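Local coordinates for protein bifunctional endomannanase/endoglucanase (Caldanaerobius polysaccharolyticus, PDB 3W0K) that probably hydrolyses beta-linked polysaccharides, cutting within mannan and glucan chains, as a member of glycoside hydrolase family 5, at residues R46-N51 / V112-L117; W10-E15 / N82-P87; W232-L237 / L278-E283; Y221-L226 / A270-E275. All coordinates share one frame; numbering follows the deposited sequence.

How the contacts relate
All four contacts belong to one (beta/alpha)8 barrel, the fold of family 5 glycoside hydrolases, and they form two clusters on opposite sides of its centre. Contacts 1 and 2, with centres 10 Å apart, come first, and their segments alternate along the chain; F47 of one packs on M11 of the other. Strand 78-83, in contact 2, leads on to helix 105-121 of contact 1. Contacts 3 and 4 follow, also interleaved and 11 Å apart between centres; both use helix 267-284. The clusters do not touch, contacts 2 and 4 coming no nearer than about 16 Å between nearest atoms. The first joins loops after early strands to the next barrel strand and its helix; the second packs two outer helices together and holds a small hairpin's loop on one.

Contact 1: residues R46-N51 / V112-L117; sequences RFWTRN and VYQWEL
W48 and Q114 meet through their polar ends. The indole nitrogen of W48 points into the end of the Q114 amide, with NE1 of W48 2.7 Å from the atom modelled as NE2 of Q114. That amide has probably been built the wrong way round, and once turned over the pair may be a hydrogen bond. The approach is at the indole edge, and the ring and amide planes are only 8° apart, so the two flat groups lie almost in one plane. W48 is placed for this by its first torsion, 66°, which sets CG between the backbone N and the carbonyl carbon; the Q114 chain bends at chi2 (-72°) to bring its amide over. The T49 hydroxyl, alongside, is hydrogen-bonded to the carbonyl of Y45.

In the (beta/alpha)8 barrel this ties the loop after strand 38-44 to helix 105-121, which follows the next strand, 78-83.

Apolar packing holds the indole. The W48 ring meets F62 edge-to-face and also rests on P57 and L83; a leucine in its place would probably leave the buried Q114 amide without its indole neighbour and F62 without its aromatic mate. Backbone bonding adds to this: W48 pairs with D58, while inside the helix L117 N bonds Y113 O at 2.9 Å.

Contact 2: residues W10-E15 / N82-P87; sequences WMYVWE and NLHRAP
Y12 turns the edge of its phenol ring into the face of the H84 imidazole, an edge-to-face (T-shaped) pair with centroids 4.7 Å apart and planes inclined at 65°. The touching corner is CE1 of Y12, which stands 3.3 Å above the plane of the H84 ring and over its centre. The hydroxyl reaches past that point toward the rim, so that OH of Y12 lies 3.4 Å from CE1 of H84. Both side chains run out with CG anti to their backbone N, Y12 at -176° and H84 at -168°, and this brings the two rings together. W291 makes a further edge-to-face pair with the tyrosine.

A water bridges the two residues as well: it donates to Y12 O at 2.8 Å and is hydrogen-bonded to H84 ND1 at 2.7 Å. An alanine here would probably leave the water with one protein partner fewer and the edge of Y12 without the face it rests on.

The setting is the C-terminal end of barrel strand 78-83, where (beta/alpha)8 glycosidases keep their active sites; H84 also packs on N92 and N136. Its NE2 is hydrogen-bonded to a hydroxyl of a bound Tris molecule, so both imidazole nitrogens have partners that fix the ring's rotation, consistent with a pocket made to receive the hydroxyl groups of a sugar.

Contact 3: residues W232-L237 / L278-E283; sequences WNKDTL and LSLYKE
K234 and L280 mark the closest backbone approach, their CA atoms 8.2 Å apart, where the first turn of helix 234-249 lies against the later part of helix 267-284. From there K234 stretches fully extended along its neighbour, with CG anti to the backbone N (chi1 -165°) and every later torsion near 180°. Its methylenes slide past L280 in the opposite direction, CE of K234 coming 3.7 Å from CD2 of L280. At the tip the ammonium of K234 donates to the S279 hydroxyl, NZ to OG 3.0 Å, and that oxygen also bonds backward to the carbonyls of E275 and D276 in its own helix. A water takes a second bond from NZ of K234 at 2.8 Å and gives one to OE1 of E283, also at 2.8 Å. The lysine and the glutamate thus meet through solvent, NZ of K234 and OE1 of E283 being 4.9 Å apart, while the carboxylate has its salt bridge to R238. Further in, CB of L237 packs on CD1 of L280 at 3.6 Å. The lysine's helix opens with a capping box: N233 OD1 accepts from T236 N, and T236 OG1 is weakly bonded by N233 N. In the barrel, helix 234-249 leads into strand 254-259, and helix 267-284 makes the beta-alpha-beta crossover from that strand to 287-290; L278 and Y281 reach in to F259 and I256 of the strand.

Contact 4: residues Y221-L226 / A270-E275; sequences YYPDLL and AIRWFE
The Y222 ring is sandwiched: W273 CB stands 4.1 Å above one face, P223 CB lies over the opposite face, and R272 CG comes up in plane at the edge. Y222 and P223 belong to the loop leading into the hairpin of strands 225-227 and 230-232, a small addition to the (beta/alpha)8 barrel, while R272 and W273 sit on helix 267-284. At the start of that hairpin D224 and L225 both face W232, a G1 beta bulge, and the peptide bond before P223 is cis.

W273 uses two parts of itself against the tyrosine. Its CB makes a CH-pi contact, 4.3 Å from the centroid of the Y222 ring and 18° off the normal. Beyond it the indole, set with CG anti to the backbone N (chi1 168°), turns an edge toward the same phenol face, with planes at 80° and the five-membered ring centroid 5.5 Å from that of Y222. The indole NE1 bonds the carbonyl of Q199.

R272 approaches across the tyrosine rather than over it. CD2 of Y222 touches CG of R272 at 3.6 Å, and the chain then bends at chi2 so that its NE passes 4.0 Å from CD of P223. The guanidinium plane stands nearly perpendicular to the phenol. D276, one turn on in the helix, takes both polar ends, hydrogen-bonded to the Y222 hydroxyl and pairing with the R272 charge. Within the loop, L226 N donates to Y221 OH at 3.1 Å.

Contact 1: residues R46-N51 / V112-L117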
# COMPACT_ATOMS: atom_id res chain seq x y z
N ARG A 46 -16.01 -0.82 6.68
CA ARG A 46 -17.00 -1.38 7.59
C ARG A 46 -16.86 -0.84 9.01
O ARG A 46 -17.77 -1.00 9.83
CB ARG A 46 -16.94 -2.91 7.58
CG ARG A 46 -17.38 -3.52 6.26
CD ARG A 46 -17.27 -5.03 6.32
NE ARG A 46 -15.89 -5.44 6.59
CZ ARG A 46 -15.53 -6.67 6.91
NH1 ARG A 46 -16.43 -7.64 7.00
NH2 ARG A 46 -14.25 -6.94 7.13
N PHE A 47 -15.74 -0.20 9.31
CA PHE A 47 -15.55 0.40 10.63
C PHE A 47 -16.55 1.53 10.85
O PHE A 47 -16.88 1.86 11.98
CB PHE A 47 -14.13 0.94 10.79
CG PHE A 47 -13.15 -0.06 11.34
CD1 PHE A 47 -13.15 -0.39 12.69
CD2 PHE A 47 -12.19 -0.65 10.52
CE1 PHE A 47 -12.22 -1.29 13.22
CE2 PHE A 47 -11.26 -1.55 11.03
CZ PHE A 47 -11.27 -1.87 12.38
N TRP A 48 -17.05 2.12 9.76
CA TRP A 48 -18.01 3.21 9.85
C TRP A 48 -19.27 2.98 9.02
O TRP A 48 -20.14 3.86 8.95
CB TRP A 48 -17.35 4.54 9.44
CG TRP A 48 -16.94 4.62 7.99
CD1 TRP A 48 -17.74 4.90 6.92
CD2 TRP A 48 -15.61 4.46 7.46
NE1 TRP A 48 -17.01 4.93 5.77
CE2 TRP A 48 -15.70 4.66 6.07
CE3 TRP A 48 -14.36 4.17 8.03
CZ2 TRP A 48 -14.58 4.59 5.23
CZ3 TRP A 48 -13.25 4.10 7.19
CH2 TRP A 48 -13.37 4.31 5.81
N THR A 49 -19.38 1.80 8.41
CA THR A 49 -20.52 1.48 7.57
C THR A 49 -21.14 0.15 7.98
O THR A 49 -20.47 -0.88 7.97
CB THR A 49 -20.11 1.37 6.09
OG1 THR A 49 -19.33 2.52 5.73
CG2 THR A 49 -21.33 1.28 5.19
N ARG A 50 -22.43 0.18 8.30
CA ARG A 50 -23.13 -1.03 8.70
C ARG A 50 -23.99 -1.59 7.58
O ARG A 50 -24.71 -0.86 6.90
CB ARG A 50 -23.99 -0.76 9.94
CG ARG A 50 -24.65 -2.01 10.51
CD ARG A 50 -24.97 -1.85 11.99
NE ARG A 50 -23.76 -1.70 12.80
CZ ARG A 50 -22.95 -2.70 13.14
NH1 ARG A 50 -23.20 -3.94 12.74
NH2 ARG A 50 -21.87 -2.46 13.88
N ASN A 51 -23.85 -2.90 7.36
CA ASN A 51 -24.62 -3.63 6.35
C ASN A 51 -24.74 -2.96 4.97
O ASN A 51 -25.84 -2.85 4.42
CB ASN A 51 -26.00 -3.97 6.91
CG ASN A 51 -26.71 -5.05 6.10
OD1 ASN A 51 -26.08 -5.98 5.60
ND2 ASN A 51 -28.03 -4.92 5.97
N VAL A 112 -17.59 6.76 -4.42
CA VAL A 112 -17.37 8.17 -4.71
C VAL A 112 -17.81 9.03 -3.52
O VAL A 112 -17.12 9.98 -3.15
CB VAL A 112 -18.11 8.59 -6.01
CG1 VAL A 112 -18.03 10.11 -6.22
CG2 VAL A 112 -17.50 7.88 -7.20
N TYR A 113 -18.94 8.67 -2.91
CA TYR A 113 -19.46 9.40 -1.75
C TYR A 113 -18.47 9.37 -0.59
O TYR A 113 -18.26 10.39 0.07
CB TYR A 113 -20.81 8.83 -1.33
CG TYR A 113 -21.33 9.35 -0.00
CD1 TYR A 113 -21.81 10.65 0.12
CD2 TYR A 113 -21.35 8.53 1.12
CE1 TYR A 113 -22.28 11.13 1.34
CE2 TYR A 113 -21.82 8.99 2.34
CZ TYR A 113 -22.29 10.29 2.45
OH TYR A 113 -22.74 10.75 3.66
N GLN A 114 -17.85 8.21 -0.35
CA GLN A 114 -16.87 8.05 0.72
C GLN A 114 -15.73 9.04 0.51
O GLN A 114 -15.32 9.74 1.44
CB GLN A 114 -16.25 6.65 0.72
CG GLN A 114 -17.23 5.49 0.75
CD GLN A 114 -17.89 5.32 2.09
OE1 GLN A 114 -19.08 5.58 2.24
NE2 GLN A 114 -17.13 4.85 3.07
N TRP A 115 -15.20 9.06 -0.71
CA TRP A 115 -14.09 9.94 -1.04
C TRP A 115 -14.47 11.41 -0.98
O TRP A 115 -13.64 12.25 -0.62
CB TRP A 115 -13.46 9.54 -2.37
CG TRP A 115 -12.50 8.41 -2.19
CD1 TRP A 115 -12.54 7.18 -2.80
CD2 TRP A 115 -11.38 8.37 -1.30
NE1 TRP A 115 -11.51 6.39 -2.34
CE2 TRP A 115 -10.78 7.09 -1.42
CE3 TRP A 115 -10.82 9.29 -0.40
CZ2 TRP A 115 -9.66 6.71 -0.67
CZ3 TRP A 115 -9.70 8.92 0.34
CH2 TRP A 115 -9.13 7.64 0.20
N GLU A 116 -15.72 11.73 -1.31
CA GLU A 116 -16.17 13.11 -1.23
C GLU A 116 -16.23 13.53 0.24
O GLU A 116 -15.92 14.67 0.57
CB GLU A 116 -17.54 13.27 -1.89
CG GLU A 116 -17.50 13.18 -3.41
CD GLU A 116 -18.87 13.32 -4.04
OE1 GLU A 116 -19.85 12.74 -3.50
OE2 GLU A 116 -18.98 14.00 -5.08
N LEU A 117 -16.61 12.59 1.10
CA LEU A 117 -16.68 12.85 2.54
C LEU A 117 -15.30 13.24 3.06
O LEU A 117 -15.16 14.25 3.75
CB LEU A 117 -17.15 11.60 3.30
CG LEU A 117 -18.62 11.21 3.24
CD1 LEU A 117 -18.80 9.89 3.96
CD2 LEU A 117 -19.48 12.30 3.86

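Contact 2: residues W10-E15 / N82-P87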
# COMPACT_ATOMS: atom_id res chain seq x y z
N TRP A 10 -3.79 0.08 11.86
CA TRP A 10 -4.65 0.54 12.95
C TRP A 10 -6.16 0.43 12.71
O TRP A 10 -6.92 0.24 13.66
CB TRP A 10 -4.30 1.99 13.32
CG TRP A 10 -2.84 2.20 13.61
CD1 TRP A 10 -1.96 1.31 14.15
CD2 TRP A 10 -2.09 3.40 13.36
NE1 TRP A 10 -0.71 1.87 14.25
CE2 TRP A 10 -0.77 3.16 13.78
CE3 TRP A 10 -2.42 4.66 12.83
CZ2 TRP A 10 0.24 4.12 13.68
CZ3 TRP A 10 -1.42 5.62 12.74
CH2 TRP A 10 -0.11 5.35 13.16
N MET A 11 -6.59 0.54 11.46
CA MET A 11 -8.01 0.44 11.10
C MET A 11 -8.11 -0.40 9.83
O MET A 11 -8.96 -0.19 8.97
CB MET A 11 -8.58 1.85 10.86
CG MET A 11 -10.10 1.91 10.79
SD MET A 11 -10.76 3.54 10.35
CE MET A 11 -10.15 4.49 11.65
N TYR A 12 -7.26 -1.43 9.78
CA TYR A 12 -7.13 -2.33 8.64
C TYR A 12 -8.27 -3.31 8.35
O TYR A 12 -8.72 -3.40 7.21
CB TYR A 12 -5.80 -3.07 8.79
CG TYR A 12 -5.44 -3.99 7.66
CD1 TYR A 12 -5.49 -3.56 6.33
CD2 TYR A 12 -5.02 -5.29 7.91
CE1 TYR A 12 -5.13 -4.40 5.29
CE2 TYR A 12 -4.66 -6.15 6.87
CZ TYR A 12 -4.72 -5.69 5.57
OH TYR A 12 -4.38 -6.54 4.54
N VAL A 13 -8.69 -4.07 9.36
CA VAL A 13 -9.76 -5.05 9.17
C VAL A 13 -10.78 -4.96 10.30
O VAL A 13 -10.44 -5.04 11.48
CB VAL A 13 -9.20 -6.50 9.10
CG1 VAL A 13 -10.34 -7.50 9.04
CG2 VAL A 13 -8.31 -6.66 7.88
N TRP A 14 -12.04 -4.77 9.92
CA TRP A 14 -13.12 -4.66 10.88
C TRP A 14 -13.69 -6.02 11.26
O TRP A 14 -13.67 -6.96 10.46
CB TRP A 14 -14.25 -3.77 10.33
CG TRP A 14 -15.49 -3.75 11.19
CD1 TRP A 14 -15.73 -2.94 12.27
CD2 TRP A 14 -16.65 -4.59 11.06
NE1 TRP A 14 -16.96 -3.23 12.81
CE2 TRP A 14 -17.54 -4.24 12.08
CE3 TRP A 14 -17.00 -5.61 10.16
CZ2 TRP A 14 -18.78 -4.87 12.25
CZ3 TRP A 14 -18.24 -6.24 10.32
CH2 TRP A 14 -19.11 -5.86 11.36
N GLU A 15 -14.17 -6.10 12.49
CA GLU A 15 -14.81 -7.28 13.06
C GLU A 15 -15.85 -6.69 14.01
O GLU A 15 -15.63 -5.61 14.57
CB GLU A 15 -13.80 -8.12 13.84
N ASN A 82 -5.87 5.26 2.65
CA ASN A 82 -6.28 4.32 1.62
C ASN A 82 -7.51 3.50 1.99
O ASN A 82 -7.66 3.09 3.14
CB ASN A 82 -5.12 3.34 1.34
CG ASN A 82 -5.55 2.11 0.54
OD1 ASN A 82 -5.60 1.00 1.07
ND2 ASN A 82 -5.89 2.31 -0.72
N LEU A 83 -8.41 3.30 1.03
CA LEU A 83 -9.56 2.44 1.28
C LEU A 83 -9.07 1.05 0.86
O LEU A 83 -8.86 0.80 -0.33
CB LEU A 83 -10.79 2.84 0.46
CG LEU A 83 -11.59 4.06 0.91
CD1 LEU A 83 -12.88 4.15 0.10
CD2 LEU A 83 -11.92 3.96 2.40
N HIS A 84 -8.78 0.20 1.84
CA HIS A 84 -8.30 -1.15 1.57
C HIS A 84 -9.48 -2.03 1.19
O HIS A 84 -9.41 -2.82 0.25
CB HIS A 84 -7.56 -1.72 2.77
CG HIS A 84 -6.80 -2.96 2.46
ND1 HIS A 84 -7.34 -4.22 2.63
CD2 HIS A 84 -5.57 -3.15 1.93
CE1 HIS A 84 -6.47 -5.13 2.21
NE2 HIS A 84 -5.39 -4.50 1.78
N ARG A 85 -10.52 -1.96 2.02
CA ARG A 85 -11.77 -2.64 1.73
C ARG A 85 -12.65 -1.43 1.48
O ARG A 85 -12.83 -0.58 2.36
CB ARG A 85 -12.31 -3.47 2.90
CG ARG A 85 -13.69 -4.07 2.58
CD ARG A 85 -14.18 -5.07 3.62
NE ARG A 85 -13.39 -6.30 3.62
CZ ARG A 85 -13.58 -7.34 2.81
NH1 ARG A 85 -14.56 -7.32 1.90
NH2 ARG A 85 -12.79 -8.39 2.90
N ALA A 86 -13.08 -1.30 0.23
CA ALA A 86 -13.93 -0.20 -0.21
C ALA A 86 -15.29 -0.76 -0.57
O ALA A 86 -15.46 -1.98 -0.67
CB ALA A 86 -13.30 0.46 -1.44
N PRO A 87 -16.31 0.10 -0.70
CA PRO A 87 -17.64 -0.40 -1.07
C PRO A 87 -17.55 -1.24 -2.33
O PRO A 87 -17.18 -0.75 -3.40
CB PRO A 87 -18.42 0.89 -1.32
CG PRO A 87 -17.86 1.81 -0.28
CD PRO A 87 -16.36 1.54 -0.37
O HOH W 1 -8.90 -4.64 4.76

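Contact 3: residues W232-L237 / L278-E283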
# COMPACT_ATOMS: atom_id res chain seq x y z
N TRP A 232 14.05 -15.63 -11.62
CA TRP A 232 14.00 -14.31 -10.98
C TRP A 232 15.32 -13.84 -10.39
O TRP A 232 15.92 -14.51 -9.55
CB TRP A 232 12.90 -14.26 -9.92
CG TRP A 232 11.53 -14.15 -10.50
CD1 TRP A 232 10.74 -15.18 -10.94
CD2 TRP A 232 10.78 -12.95 -10.71
NE1 TRP A 232 9.55 -14.69 -11.42
CE2 TRP A 232 9.54 -13.33 -11.30
CE3 TRP A 232 11.03 -11.59 -10.47
CZ2 TRP A 232 8.56 -12.39 -11.65
CZ3 TRP A 232 10.05 -10.66 -10.82
CH2 TRP A 232 8.84 -11.07 -11.40
N ASN A 233 15.75 -12.67 -10.84
CA ASN A 233 16.97 -12.01 -10.38
C ASN A 233 16.78 -10.51 -10.60
O ASN A 233 15.68 -10.07 -10.96
CB ASN A 233 18.20 -12.53 -11.14
CG ASN A 233 18.02 -12.53 -12.64
OD1 ASN A 233 17.55 -11.56 -13.23
ND2 ASN A 233 18.43 -13.62 -13.29
N LYS A 234 17.83 -9.72 -10.39
CA LYS A 234 17.71 -8.27 -10.55
C LYS A 234 17.28 -7.87 -11.97
O LYS A 234 16.51 -6.92 -12.13
CB LYS A 234 19.00 -7.57 -10.15
CG LYS A 234 18.84 -6.06 -9.96
CD LYS A 234 20.10 -5.43 -9.42
CE LYS A 234 19.93 -3.94 -9.23
NZ LYS A 234 21.14 -3.30 -8.66
N ASP A 235 17.77 -8.58 -12.98
CA ASP A 235 17.41 -8.29 -14.36
C ASP A 235 15.92 -8.53 -14.59
O ASP A 235 15.27 -7.79 -15.33
CB ASP A 235 18.23 -9.14 -15.34
CG ASP A 235 19.66 -8.64 -15.51
OD1 ASP A 235 19.94 -7.47 -15.17
OD2 ASP A 235 20.50 -9.42 -16.00
N THR A 236 15.39 -9.58 -13.97
CA THR A 236 13.98 -9.92 -14.09
C THR A 236 13.14 -8.84 -13.41
O THR A 236 12.06 -8.50 -13.89
CB THR A 236 13.67 -11.28 -13.44
OG1 THR A 236 14.61 -12.26 -13.90
CG2 THR A 236 12.27 -11.75 -13.83
N LEU A 237 13.64 -8.31 -12.30
CA LEU A 237 12.94 -7.24 -11.59
C LEU A 237 12.89 -5.99 -12.46
O LEU A 237 11.90 -5.26 -12.45
CB LEU A 237 13.61 -6.95 -10.25
CG LEU A 237 13.32 -7.96 -9.14
CD1 LEU A 237 14.29 -7.78 -7.98
CD2 LEU A 237 11.88 -7.81 -8.66
N LEU A 278 15.61 -2.76 -3.29
CA LEU A 278 15.95 -1.46 -2.74
C LEU A 278 16.99 -0.72 -3.59
O LEU A 278 16.88 0.49 -3.78
CB LEU A 278 16.41 -1.59 -1.28
CG LEU A 278 15.28 -1.90 -0.29
CD1 LEU A 278 15.86 -2.27 1.07
CD2 LEU A 278 14.34 -0.71 -0.17
N SER A 279 17.98 -1.44 -4.11
CA SER A 279 18.99 -0.81 -4.96
C SER A 279 18.33 -0.29 -6.24
O SER A 279 18.72 0.74 -6.77
CB SER A 279 20.15 -1.76 -5.29
OG SER A 279 19.72 -2.88 -6.04
N LEU A 280 17.30 -1.00 -6.71
CA LEU A 280 16.56 -0.57 -7.89
C LEU A 280 15.77 0.69 -7.56
O LEU A 280 15.72 1.62 -8.36
CB LEU A 280 15.62 -1.67 -8.38
CG LEU A 280 16.25 -2.78 -9.21
CD1 LEU A 280 15.20 -3.80 -9.58
CD2 LEU A 280 16.87 -2.18 -10.47
N TYR A 281 15.15 0.72 -6.39
CA TYR A 281 14.37 1.89 -5.99
C TYR A 281 15.26 3.12 -5.87
O TYR A 281 14.86 4.22 -6.25
CB TYR A 281 13.64 1.64 -4.66
CG TYR A 281 12.62 0.52 -4.70
CD1 TYR A 281 12.11 0.04 -5.91
CD2 TYR A 281 12.17 -0.07 -3.52
CE1 TYR A 281 11.19 -1.01 -5.94
CE2 TYR A 281 11.26 -1.12 -3.54
CZ TYR A 281 10.77 -1.58 -4.75
OH TYR A 281 9.88 -2.63 -4.76
N LYS A 282 16.49 2.93 -5.38
CA LYS A 282 17.44 4.03 -5.25
C LYS A 282 17.83 4.54 -6.63
O LYS A 282 17.86 5.75 -6.87
CB LYS A 282 18.68 3.58 -4.49
CG LYS A 282 19.64 4.72 -4.17
CD LYS A 282 20.85 4.25 -3.39
CE LYS A 282 21.71 5.42 -2.97
NZ LYS A 282 22.90 4.98 -2.19
N GLU A 283 18.11 3.61 -7.54
CA GLU A 283 18.49 3.96 -8.91
C GLU A 283 17.37 4.69 -9.63
O GLU A 283 17.60 5.68 -10.34
CB GLU A 283 18.85 2.69 -9.69
CG GLU A 283 19.25 2.94 -11.14
CD GLU A 283 19.51 1.66 -11.91
OE1 GLU A 283 20.04 0.70 -11.32
OE2 GLU A 283 19.19 1.63 -13.12
O HOH W 2 20.52 -0.56 -8.88

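Contact 4: residues Y221-L226 / A270-E275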
# COMPACT_ATOMS: atom_id res chain seq x y z
N TYR A 221 15.09 -19.56 -2.56
CA TYR A 221 16.53 -19.35 -2.68
C TYR A 221 16.62 -18.15 -3.62
O TYR A 221 15.71 -17.90 -4.41
CB TYR A 221 17.23 -20.58 -3.26
CG TYR A 221 16.64 -21.08 -4.56
CD1 TYR A 221 17.14 -20.66 -5.79
CD2 TYR A 221 15.57 -21.97 -4.55
CE1 TYR A 221 16.59 -21.10 -6.98
CE2 TYR A 221 15.00 -22.43 -5.75
CZ TYR A 221 15.52 -21.98 -6.95
OH TYR A 221 14.95 -22.41 -8.13
N TYR A 222 17.71 -17.39 -3.52
CA TYR A 222 17.86 -16.20 -4.35
C TYR A 222 19.34 -15.82 -4.41
O TYR A 222 20.06 -15.98 -3.43
CB TYR A 222 17.03 -15.06 -3.73
CG TYR A 222 16.82 -13.87 -4.64
CD1 TYR A 222 15.85 -13.90 -5.64
CD2 TYR A 222 17.62 -12.74 -4.52
CE1 TYR A 222 15.69 -12.83 -6.51
CE2 TYR A 222 17.47 -11.67 -5.38
CZ TYR A 222 16.51 -11.72 -6.38
OH TYR A 222 16.38 -10.66 -7.25
N PRO A 223 19.81 -15.29 -5.56
CA PRO A 223 19.10 -15.01 -6.81
C PRO A 223 18.81 -16.21 -7.70
O PRO A 223 19.11 -17.35 -7.34
CB PRO A 223 20.04 -14.04 -7.51
CG PRO A 223 21.38 -14.59 -7.14
CD PRO A 223 21.22 -14.85 -5.66
N ASP A 224 18.20 -15.93 -8.85
CA ASP A 224 17.84 -16.93 -9.85
C ASP A 224 16.79 -17.94 -9.39
O ASP A 224 16.89 -19.14 -9.68
CB ASP A 224 19.10 -17.65 -10.36
CG ASP A 224 20.10 -16.71 -11.01
OD1 ASP A 224 19.76 -15.53 -11.28
OD2 ASP A 224 21.25 -17.14 -11.25
N LEU A 225 15.77 -17.45 -8.71
CA LEU A 225 14.68 -18.29 -8.22
C LEU A 225 13.78 -18.68 -9.38
O LEU A 225 13.26 -17.81 -10.09
CB LEU A 225 13.87 -17.56 -7.15
CG LEU A 225 12.60 -18.25 -6.62
CD1 LEU A 225 12.96 -19.58 -5.97
CD2 LEU A 225 11.90 -17.35 -5.62
N LEU A 226 13.61 -19.98 -9.59
CA LEU A 226 12.76 -20.48 -10.66
C LEU A 226 11.32 -20.50 -10.15
O LEU A 226 11.02 -21.17 -9.16
CB LEU A 226 13.21 -21.88 -11.11
CG LEU A 226 12.64 -22.49 -12.39
CD1 LEU A 226 11.25 -23.07 -12.16
CD2 LEU A 226 12.64 -21.47 -13.52
N ALA A 270 15.91 -13.47 2.15
CA ALA A 270 15.11 -12.25 2.16
C ALA A 270 15.98 -11.02 1.99
O ALA A 270 15.68 -10.14 1.18
CB ALA A 270 14.31 -12.16 3.45
N ILE A 271 17.07 -10.96 2.75
CA ILE A 271 18.00 -9.84 2.68
C ILE A 271 18.59 -9.70 1.28
O ILE A 271 18.69 -8.59 0.76
CB ILE A 271 19.14 -9.97 3.74
CG1 ILE A 271 18.58 -9.69 5.14
CG2 ILE A 271 20.30 -9.03 3.41
CD1 ILE A 271 18.18 -8.24 5.37
N ARG A 272 18.95 -10.82 0.66
CA ARG A 272 19.52 -10.80 -0.68
C ARG A 272 18.53 -10.19 -1.67
O ARG A 272 18.91 -9.41 -2.55
CB ARG A 272 19.89 -12.22 -1.13
CG ARG A 272 20.53 -12.29 -2.50
CD ARG A 272 21.83 -11.51 -2.55
NE ARG A 272 22.37 -11.44 -3.90
CZ ARG A 272 22.03 -10.52 -4.81
NH1 ARG A 272 21.13 -9.58 -4.50
NH2 ARG A 272 22.59 -10.53 -6.01
N TRP A 273 17.25 -10.53 -1.51
CA TRP A 273 16.20 -10.01 -2.36
C TRP A 273 15.99 -8.52 -2.07
O TRP A 273 15.85 -7.71 -3.00
CB TRP A 273 14.91 -10.82 -2.16
CG TRP A 273 13.70 -10.19 -2.76
CD1 TRP A 273 13.29 -10.26 -4.06
CD2 TRP A 273 12.76 -9.35 -2.08
NE1 TRP A 273 12.15 -9.50 -4.24
CE2 TRP A 273 11.81 -8.94 -3.04
CE3 TRP A 273 12.63 -8.91 -0.76
CZ2 TRP A 273 10.73 -8.10 -2.71
CZ3 TRP A 273 11.57 -8.08 -0.44
CH2 TRP A 273 10.63 -7.68 -1.41
N PHE A 274 15.99 -8.15 -0.79
CA PHE A 274 15.82 -6.75 -0.40
C PHE A 274 16.91 -5.88 -1.04
O PHE A 274 16.65 -4.77 -1.48
CB PHE A 274 15.91 -6.59 1.13
CG PHE A 274 14.58 -6.66 1.83
CD1 PHE A 274 13.61 -5.69 1.62
CD2 PHE A 274 14.32 -7.68 2.73
CE1 PHE A 274 12.40 -5.72 2.31
CE2 PHE A 274 13.11 -7.73 3.43
CZ PHE A 274 12.15 -6.75 3.22
N GLU A 275 18.14 -6.40 -1.07
CA GLU A 275 19.24 -5.66 -1.66
C GLU A 275 18.98 -5.32 -3.12
O GLU A 275 19.31 -4.23 -3.57
CB GLU A 275 20.55 -6.43 -1.49
CG GLU A 275 21.01 -6.49 -0.04
CD GLU A 275 22.18 -7.42 0.18
OE1 GLU A 275 22.28 -8.45 -0.53
OE2 GLU A 275 22.99 -7.14 1.09